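Local coordinates for 402AA LONG hypothetical molybdopterin biosynthesis MOEA protein (Pyrococcus horikoshii, PDB 1UZ5) that probably catalyses insertion of molybdate into adenylyl-molybdopterin, releasing AMP and forming Mo-molybdopterin in molybdenum cofactor biosynthesis, at residues A[19-24]-A[320-325]; A[24-29]-A[34-39]; A[67-70]-A[74-77]; A[311-316]-A[376-381]. One frame throughout, in Å; residues are numbered along the deposited sequence.

Contact 1: A[19-24]-A[320-325]. With SO4 (sulfate ion), chain C.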
# COMPACT_ATOMS: atom_id res chain seq x y z
N PHE A 19 11.99 14.12 12.04
CA PHE A 19 12.92 13.41 11.17
C PHE A 19 12.30 13.34 9.78
O PHE A 19 11.08 13.38 9.63
CB PHE A 19 13.18 11.98 11.65
CG PHE A 19 13.80 11.89 13.01
CD1 PHE A 19 14.70 12.86 13.46
CD2 PHE A 19 13.52 10.81 13.85
CE1 PHE A 19 15.30 12.76 14.71
CE2 PHE A 19 14.11 10.70 15.10
CZ PHE A 19 15.00 11.68 15.54
N LYS A 20 13.15 13.22 8.77
CA LYS A 20 12.65 13.13 7.42
C LYS A 20 13.57 12.24 6.60
O LYS A 20 14.75 12.52 6.46
CB LYS A 20 12.55 14.52 6.79
CG LYS A 20 11.72 14.57 5.52
CD LYS A 20 11.51 16.00 5.06
CE LYS A 20 10.56 16.08 3.88
NZ LYS A 20 10.29 17.49 3.48
N ILE A 21 13.01 11.15 6.10
CA ILE A 21 13.76 10.22 5.27
C ILE A 21 13.33 10.46 3.83
O ILE A 21 12.14 10.56 3.54
CB ILE A 21 13.46 8.75 5.63
CG1 ILE A 21 13.76 8.49 7.11
CG2 ILE A 21 14.27 7.82 4.74
CD1 ILE A 21 15.22 8.66 7.48
N SER A 22 14.30 10.55 2.94
CA SER A 22 14.01 10.74 1.52
C SER A 22 14.78 9.65 0.80
O SER A 22 15.94 9.83 0.43
CB SER A 22 14.46 12.12 1.04
OG SER A 22 13.62 13.13 1.57
N PRO A 23 14.14 8.49 0.59
CA PRO A 23 14.75 7.35 -0.08
C PRO A 23 15.03 7.61 -1.56
O PRO A 23 15.85 6.92 -2.18
CB PRO A 23 13.72 6.24 0.13
CG PRO A 23 12.43 6.99 0.04
CD PRO A 23 12.71 8.23 0.88
N GLY A 24 14.36 8.60 -2.12
CA GLY A 24 14.56 8.91 -3.53
C GLY A 24 13.55 8.18 -4.39
O GLY A 24 12.82 7.30 -3.90
N LEU A 320 6.35 5.06 6.96
CA LEU A 320 5.18 5.32 6.14
C LEU A 320 5.27 6.70 5.49
O LEU A 320 4.95 6.86 4.31
CB LEU A 320 3.90 5.22 6.99
CG LEU A 320 3.57 3.82 7.50
CD1 LEU A 320 2.25 3.84 8.26
CD2 LEU A 320 3.48 2.86 6.32
N ARG A 321 5.71 7.70 6.25
CA ARG A 321 5.84 9.05 5.73
C ARG A 321 6.87 9.10 4.61
O ARG A 321 6.72 9.84 3.65
CB ARG A 321 6.24 10.01 6.84
CG ARG A 321 5.12 10.27 7.83
CD ARG A 321 5.67 10.88 9.10
NE ARG A 321 4.61 10.97 10.11
CZ ARG A 321 4.81 10.94 11.42
NH1 ARG A 321 3.77 11.03 12.24
NH2 ARG A 321 6.03 10.80 11.91
N ALA A 322 7.92 8.29 4.73
CA ALA A 322 8.95 8.24 3.71
C ALA A 322 8.38 7.64 2.42
O ALA A 322 8.92 7.86 1.33
CB ALA A 322 10.11 7.40 4.19
N LEU A 323 7.29 6.89 2.55
CA LEU A 323 6.67 6.26 1.39
C LEU A 323 5.38 6.97 0.98
O LEU A 323 4.56 6.40 0.26
CB LEU A 323 6.36 4.79 1.71
CG LEU A 323 7.58 3.90 1.96
CD1 LEU A 323 7.13 2.57 2.54
CD2 LEU A 323 8.36 3.70 0.67
N GLY A 324 5.22 8.21 1.44
CA GLY A 324 4.03 8.98 1.12
C GLY A 324 2.77 8.37 1.68
O GLY A 324 1.67 8.68 1.23
N ARG A 325 2.93 7.50 2.67
CA ARG A 325 1.80 6.82 3.30
C ARG A 325 1.53 7.48 4.65
O ARG A 325 0.79 6.94 5.47
CB ARG A 325 2.13 5.35 3.53
CG ARG A 325 2.95 4.72 2.42
CD ARG A 325 2.10 3.86 1.53
NE ARG A 325 1.65 2.65 2.20
CZ ARG A 325 0.68 1.87 1.74
NH1 ARG A 325 0.07 2.19 0.60
NH2 ARG A 325 0.31 0.78 2.40
S SO4 C . -3.17 1.25 -0.45
O1 SO4 C . -3.78 2.73 -0.14
O2 SO4 C . -2.03 1.49 -1.30
O3 SO4 C . -2.86 0.64 0.67
O4 SO4 C . -4.22 0.63 -1.22

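Contact 2: A[24-29]-A[34-39]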
# COMPACT_ATOMS: atom_id res chain seq x y z
N GLY A 24 14.36 8.60 -2.12
CA GLY A 24 14.56 8.91 -3.53
C GLY A 24 13.55 8.18 -4.39
O GLY A 24 12.82 7.30 -3.90
N ILE A 25 13.52 8.53 -5.67
CA ILE A 25 12.59 7.93 -6.62
C ILE A 25 13.32 7.21 -7.74
O ILE A 25 14.42 7.59 -8.13
CB ILE A 25 11.69 9.02 -7.24
CG1 ILE A 25 10.91 9.72 -6.13
CG2 ILE A 25 10.75 8.41 -8.26
CD1 ILE A 25 10.08 10.89 -6.61
N GLU A 26 12.71 6.15 -8.25
CA GLU A 26 13.29 5.40 -9.36
C GLU A 26 12.18 4.92 -10.29
O GLU A 26 11.02 4.80 -9.88
CB GLU A 26 14.08 4.19 -8.84
CG GLU A 26 13.21 3.04 -8.35
CD GLU A 26 14.00 1.78 -8.06
OE1 GLU A 26 14.70 1.29 -8.96
OE2 GLU A 26 13.92 1.28 -6.92
N GLU A 27 12.54 4.66 -11.53
CA GLU A 27 11.55 4.18 -12.48
C GLU A 27 11.78 2.71 -12.74
O GLU A 27 12.90 2.28 -12.97
CB GLU A 27 11.63 4.95 -13.81
CG GLU A 27 11.23 6.41 -13.70
CD GLU A 27 10.89 7.01 -15.05
OE1 GLU A 27 11.73 6.91 -15.98
OE2 GLU A 27 9.79 7.59 -15.19
N VAL A 28 10.71 1.94 -12.69
CA VAL A 28 10.80 0.51 -12.93
C VAL A 28 9.80 0.16 -14.02
O VAL A 28 8.78 0.83 -14.17
CB VAL A 28 10.44 -0.29 -11.67
CG1 VAL A 28 11.44 -0.00 -10.55
CG2 VAL A 28 9.02 0.07 -11.23
N PRO A 29 10.09 -0.89 -14.81
CA PRO A 29 9.17 -1.30 -15.88
C PRO A 29 7.85 -1.66 -15.20
O PRO A 29 7.83 -1.97 -14.01
CB PRO A 29 9.85 -2.53 -16.47
CG PRO A 29 11.31 -2.31 -16.16
CD PRO A 29 11.27 -1.76 -14.77
N LEU A 34 4.66 -4.40 -9.39
CA LEU A 34 3.87 -5.10 -8.38
C LEU A 34 4.52 -5.03 -7.00
O LEU A 34 5.68 -5.39 -6.84
CB LEU A 34 3.68 -6.57 -8.78
CG LEU A 34 2.81 -7.38 -7.82
CD1 LEU A 34 1.41 -6.80 -7.79
CD2 LEU A 34 2.77 -8.85 -8.23
N GLY A 35 3.78 -4.55 -6.01
CA GLY A 35 4.31 -4.44 -4.67
C GLY A 35 4.98 -3.12 -4.34
O GLY A 35 5.11 -2.78 -3.16
N ARG A 36 5.39 -2.36 -5.35
CA ARG A 36 6.05 -1.08 -5.12
C ARG A 36 5.05 0.03 -4.76
O ARG A 36 3.84 -0.14 -4.92
CB ARG A 36 6.87 -0.67 -6.34
CG ARG A 36 7.94 -1.70 -6.73
CD ARG A 36 8.96 -1.91 -5.60
NE ARG A 36 9.77 -0.72 -5.35
CZ ARG A 36 10.96 -0.49 -5.91
NH1 ARG A 36 11.47 -1.37 -6.76
NH2 ARG A 36 11.63 0.62 -5.63
N ILE A 37 5.57 1.14 -4.27
CA ILE A 37 4.74 2.27 -3.86
C ILE A 37 4.91 3.44 -4.84
O ILE A 37 6.03 3.89 -5.07
CB ILE A 37 5.13 2.77 -2.46
CG1 ILE A 37 5.09 1.62 -1.45
CG2 ILE A 37 4.21 3.90 -2.02
CD1 ILE A 37 3.72 1.01 -1.27
N ALA A 38 3.80 3.91 -5.41
CA ALA A 38 3.84 5.02 -6.36
C ALA A 38 4.43 6.27 -5.72
O ALA A 38 3.97 6.72 -4.68
CB ALA A 38 2.42 5.32 -6.87
N ALA A 39 5.45 6.84 -6.36
CA ALA A 39 6.11 8.03 -5.84
C ALA A 39 5.34 9.32 -6.12
O ALA A 39 5.64 10.37 -5.56
CB ALA A 39 7.53 8.14 -6.38
O HOH W 1 14.01 -1.50 -7.81

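Contact 3: A[67-70]-A[74-77]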
# COMPACT_ATOMS: atom_id res chain seq x y z
N PHE A 67 -33.78 9.17 -39.61
CA PHE A 67 -34.86 9.89 -38.93
C PHE A 67 -36.28 9.68 -39.44
O PHE A 67 -37.22 9.71 -38.65
CB PHE A 67 -34.52 11.39 -38.89
CG PHE A 67 -33.43 11.74 -37.91
CD1 PHE A 67 -32.88 10.76 -37.08
CD2 PHE A 67 -32.94 13.04 -37.82
CE1 PHE A 67 -31.86 11.07 -36.18
CE2 PHE A 67 -31.92 13.36 -36.93
CZ PHE A 67 -31.38 12.38 -36.10
N MET A 68 -36.45 9.45 -40.74
CA MET A 68 -37.78 9.24 -41.31
C MET A 68 -38.17 7.77 -41.34
O MET A 68 -39.21 7.41 -41.89
CB MET A 68 -37.84 9.81 -42.73
CG MET A 68 -37.55 11.30 -42.81
SD MET A 68 -38.63 12.28 -41.73
CE MET A 68 -40.04 12.55 -42.82
N ALA A 69 -37.36 6.91 -40.74
CA ALA A 69 -37.64 5.48 -40.72
C ALA A 69 -38.88 5.12 -39.91
O ALA A 69 -39.07 5.60 -38.79
CB ALA A 69 -36.44 4.71 -40.19
N SER A 70 -39.71 4.26 -40.48
CA SER A 70 -40.93 3.79 -39.82
C SER A 70 -41.19 2.38 -40.32
O SER A 70 -40.70 1.99 -41.38
CB SER A 70 -42.12 4.70 -40.16
OG SER A 70 -42.43 4.65 -41.55
N PRO A 74 -39.63 1.95 -44.34
CA PRO A 74 -38.26 1.80 -43.85
C PRO A 74 -37.26 2.55 -44.71
O PRO A 74 -37.50 2.77 -45.89
CB PRO A 74 -38.04 0.29 -43.91
CG PRO A 74 -38.84 -0.09 -45.12
CD PRO A 74 -40.12 0.69 -44.92
N VAL A 75 -36.15 2.96 -44.10
CA VAL A 75 -35.10 3.66 -44.83
C VAL A 75 -34.15 2.61 -45.39
O VAL A 75 -33.85 1.62 -44.73
CB VAL A 75 -34.30 4.61 -43.91
CG1 VAL A 75 -33.06 5.12 -44.64
CG2 VAL A 75 -35.17 5.77 -43.47
N ARG A 76 -33.68 2.84 -46.61
CA ARG A 76 -32.77 1.90 -47.24
C ARG A 76 -31.37 2.52 -47.31
O ARG A 76 -31.20 3.61 -47.86
CB ARG A 76 -33.25 1.55 -48.64
CG ARG A 76 -32.56 0.35 -49.25
CD ARG A 76 -32.34 0.52 -50.74
NE ARG A 76 -33.59 0.61 -51.50
CZ ARG A 76 -33.65 0.84 -52.81
NH1 ARG A 76 -32.53 0.99 -53.50
NH2 ARG A 76 -34.82 0.91 -53.42
N LEU A 77 -30.39 1.83 -46.75
CA LEU A 77 -29.01 2.31 -46.78
C LEU A 77 -28.13 1.31 -47.52
O LEU A 77 -28.33 0.10 -47.42
CB LEU A 77 -28.49 2.51 -45.35
CG LEU A 77 -29.26 3.46 -44.43
CD1 LEU A 77 -28.55 3.54 -43.08
CD2 LEU A 77 -29.36 4.84 -45.05

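Contact 4: A[311-316]-A[376-381]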
# COMPACT_ATOMS: atom_id res chain seq x y z
N PHE A 311 7.93 -0.50 17.96
CA PHE A 311 8.27 -0.40 16.55
C PHE A 311 7.12 0.30 15.83
O PHE A 311 7.31 1.26 15.09
CB PHE A 311 8.49 -1.80 15.97
CG PHE A 311 8.54 -1.84 14.46
CD1 PHE A 311 9.64 -1.35 13.77
CD2 PHE A 311 7.49 -2.40 13.73
CE1 PHE A 311 9.70 -1.42 12.38
CE2 PHE A 311 7.54 -2.48 12.34
CZ PHE A 311 8.65 -1.99 11.66
N THR A 312 5.91 -0.21 16.08
CA THR A 312 4.70 0.32 15.47
C THR A 312 4.44 1.78 15.83
O THR A 312 4.07 2.59 14.97
CB THR A 312 3.49 -0.52 15.90
OG1 THR A 312 3.69 -1.87 15.48
CG2 THR A 312 2.21 0.03 15.29
N LEU A 313 4.63 2.12 17.10
CA LEU A 313 4.39 3.47 17.58
C LEU A 313 5.41 4.51 17.13
O LEU A 313 5.04 5.64 16.81
CB LEU A 313 4.32 3.48 19.11
CG LEU A 313 3.07 2.89 19.75
CD1 LEU A 313 3.27 2.74 21.24
CD2 LEU A 313 1.88 3.81 19.46
N LEU A 314 6.68 4.12 17.08
CA LEU A 314 7.74 5.06 16.73
C LEU A 314 8.38 4.96 15.36
O LEU A 314 8.61 5.98 14.70
CB LEU A 314 8.86 4.97 17.78
CG LEU A 314 8.46 5.06 19.26
CD1 LEU A 314 9.70 4.89 20.12
CD2 LEU A 314 7.79 6.39 19.54
N VAL A 315 8.69 3.75 14.92
CA VAL A 315 9.35 3.58 13.64
C VAL A 315 8.43 3.56 12.43
O VAL A 315 8.72 4.18 11.41
CB VAL A 315 10.22 2.31 13.63
CG1 VAL A 315 11.06 2.25 12.36
CG2 VAL A 315 11.12 2.28 14.87
N VAL A 316 7.31 2.85 12.54
CA VAL A 316 6.37 2.75 11.44
C VAL A 316 5.94 4.10 10.87
O VAL A 316 6.01 4.31 9.66
CB VAL A 316 5.14 1.91 11.85
CG1 VAL A 316 4.08 1.93 10.76
CG2 VAL A 316 5.58 0.46 12.11
N ASP A 376 -2.07 -9.52 18.05
CA ASP A 376 -2.59 -9.01 16.79
C ASP A 376 -2.52 -7.49 16.76
O ASP A 376 -2.55 -6.88 15.69
CB ASP A 376 -4.03 -9.47 16.58
CG ASP A 376 -4.13 -10.97 16.45
OD1 ASP A 376 -3.35 -11.55 15.66
OD2 ASP A 376 -4.99 -11.58 17.12
N GLY A 377 -2.43 -6.90 17.94
CA GLY A 377 -2.36 -5.46 18.05
C GLY A 377 -2.31 -5.04 19.51
O GLY A 377 -2.10 -5.87 20.40
N PHE A 378 -2.50 -3.75 19.77
CA PHE A 378 -2.47 -3.28 21.15
C PHE A 378 -3.57 -2.28 21.45
O PHE A 378 -4.09 -1.61 20.56
CB PHE A 378 -1.11 -2.67 21.47
CG PHE A 378 -0.76 -1.46 20.64
CD1 PHE A 378 -1.41 -0.25 20.84
CD2 PHE A 378 0.23 -1.54 19.66
CE1 PHE A 378 -1.08 0.88 20.08
CE2 PHE A 378 0.56 -0.43 18.90
CZ PHE A 378 -0.09 0.78 19.11
N VAL A 379 -3.93 -2.21 22.73
CA VAL A 379 -4.95 -1.28 23.20
C VAL A 379 -4.24 -0.30 24.12
O VAL A 379 -3.53 -0.71 25.05
CB VAL A 379 -6.05 -2.01 23.99
CG1 VAL A 379 -7.02 -1.01 24.57
CG2 VAL A 379 -6.77 -2.99 23.09
N GLU A 380 -4.41 0.99 23.87
CA GLU A 380 -3.76 2.03 24.67
C GLU A 380 -4.62 2.44 25.86
O GLU A 380 -5.76 2.88 25.70
CB GLU A 380 -3.47 3.25 23.79
CG GLU A 380 -3.00 4.49 24.52
CD GLU A 380 -2.88 5.70 23.60
OE1 GLU A 380 -3.88 6.07 22.96
OE2 GLU A 380 -1.77 6.27 23.51
N ILE A 381 -4.05 2.29 27.06
CA ILE A 381 -4.74 2.64 28.31
C ILE A 381 -4.10 3.91 28.86
O ILE A 381 -2.94 3.91 29.26
CB ILE A 381 -4.59 1.52 29.33
CG1 ILE A 381 -4.84 0.17 28.65
CG2 ILE A 381 -5.57 1.74 30.47
CD1 ILE A 381 -4.73 -1.01 29.58

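Contact 1: A[19-24]-A[320-325]
Ala322 shows how a small side chain lets a helix end and a passing loop come close: its methyl points at the loop segment 19-24 and lodges between Ile21 and Pro23. Ile21 meets it at the branch point, CB to Ala322 CB 3.9 Å, while the rest of the isoleucine leads away and its carbonyl O lies 3.8 Å from Ala322 CB. Pro23 turns its ring toward the helix end, with CD 3.8 Å from Ala322 O. That last turn closes in a Schellman motif: Gly324, at positive phi, is the C-prime residue, Arg325 N bonds back to Leu320 O and Gly324 N to Arg321 O. Beyond the cap, Arg325 bends at chi2 and chi3 and offers its guanidinium edge to a sulfate probably taken from the crystallisation liquor, Arg325 NH1 to sulfate O2 2.9 Å. NH1 also bonds to Gly156 O, and Lys328 NZ and Arg158 N hold the sulfate too. With an alanine here, Gly156 O would probably lose this donor and the sulfate one of its partners. The loop thus crosses the end of helix 304-322 before strand 25-29, with Ile21 also resting on Leu318 of that helix and on Pro296 of strand 295-300.

Contact 2: A[24-29]-A[34-39]
Glu26 and Arg36 meet in a salt bridge whose two side chains cross at about a right angle. Arg36 NH2 donates to Glu26 OE2 over 2.7 Å, and the bond is nearly straight at 171°. The oxygen sits at the guanidinium edge, almost in its plane, yet is itself approached from above the carboxylate, with the two planes 71° apart. One water closes the arrangement: it accepts from Arg36 NH1 at 2.8 Å and donates to Glu26 OE2 at 2.9 Å, so OE2 takes two donors. Val28 adds an apolar neighbour, its CG1 lying 4.0 Å from Arg36 NH1. At the other end of the contact, Ala39 CB fits against the aliphatic branches of Ile25, 3.7 Å from both CG1 and CG2.

The pairs are brought together by a chain reversal: strand 25-29 runs out, and the loop that follows returns through 34-39, within the N-terminal region of this MoeA-family protein. Glu26 reaches the arginine with CG between its backbone N and carbonyl carbon (chi1 74°) and the chain extended beyond, whereas Arg36 folds at chi2 and chi3 to bring its guanidinium to the carboxylate.

A second shell fixes these groups. Arg36 NH2 also donates to Phe178 O, and Glu26 OE1 has a long, weak ion pair with Arg179; a leucine in place of Arg36 would probably leave Glu26 OE2 and Phe178 O without this donor and the carboxylate less firmly held. Strand 174-178 pairs antiparallel with 25-29, and backbone bonds of Gly35 and Arg36 to Leu159 anchor the returning loop.

Contact 3: A[67-70]-A[74-77]
Ala69 and Val75 form the apolar centre of this short chain reversal, one methyl against another: Ala69 CB lies 3.7 Å from Val75 CG2. The valine's rotamer decides which branch does the touching. CG1 stands opposite the backbone N (chi1 170°), which leaves CG2 opposite the carbonyl carbon and beside N. CG2 is therefore the branch that meets the loop, and it approaches the backbone as well as the methyl, 3.7 Å from Ala69 N and 4.2 Å from Met68 C. Met68 contributes mainly through this main-chain carbon, since its side chain, bent at each of its three torsions, leads off from the contact.

Here the reversal leads the chain into a mixed sheet. The loop 67-70 follows strand 58-61, and the chain turns back to begin strand 75-83, which runs parallel to 97-101 on one flank and antiparallel to 126-129 on the other. Backbone bonds of Val75 to Ile129 and of Leu77 to Ile127 fasten the start of the strand on the latter flank.

At the mouth of the turn, Ser70 O faces the proline ring. It lies 3.1 Å from Pro74 N, a ring nitrogen that has no N-H to donate, so the approach is one of packing, with Pro74 CD 3.8 Å from Ser70 O. The serine hydroxyl is engaged within the turn itself: Ser70 OG is hydrogen-bonded to Ser73 OG, in the link between the two segments.

Contact 4: A[311-316]-A[376-381]
Apolar packing carries this contact, and the ring of Phe378 supplies the whole of one side. Its far end, CE2 and CZ, packs against two consecutive helical residues. Leu313 comes obliquely, with CD2 3.6 Å and CG 3.9 Å from Phe378 CZ. Thr312 instead stands at the ring edge, near its plane, its methyl CG2 4.0 Å from Phe378 CE2; the two side chains run antiparallel alongside one another. Two torsions set this up. Phe378 has CG between its backbone N and carbonyl carbon (chi1 62°), and in Thr312 the methyl rather than the hydroxyl stands opposite the backbone N.

The same ring also meets Phe349 of strand 347-354 edge-to-face; Leu313 touches Phe349 as well.

The polar bonds lie on either the helix or the sheet side and do not bridge the two segments. Thr312 OG1 bonds to Leu308 O, one turn back along the helix, which leaves the methyl as its contribution to the ring. Phe311 O accepts from both Val315 N (2.9 Å) and Val316 N (3.0 Å), where the helix widens into a pi-type turn. On the strand, a classic bulge sets Asp376 and Gly377 opposite the single residue Val352, just ahead of Phe378.

The arrangement is a helix packed on a sheet: segment 311-316 falls in the probable molybdopterin-binding region and 376-381 in the domain IV region of the MoeA family, so the contact probably joins these two domains.

How the contacts relate
From the N terminus, the chain leaves helix 9-18 and enters contact 1 through 19-24, which awaits its partner 320-325 nearly three hundred residues later. Gly24 leads straight into contact 2, a short loop closed by 34-39; Ile37 there packs on Leu323 and Arg325, joining the two contacts. Contact 3 closes another local loop in the distant part of the N-terminal region, its centre about 56 Å from that of contact 2. Both loops lie within the long span that contact 1 closes. Contact 4 opens at 311-316, earlier on helix 304-322, and closes at 376-381, so it crosses contact 1. That helix thus meets the N-terminal loop at its end and the domain IV region along its side.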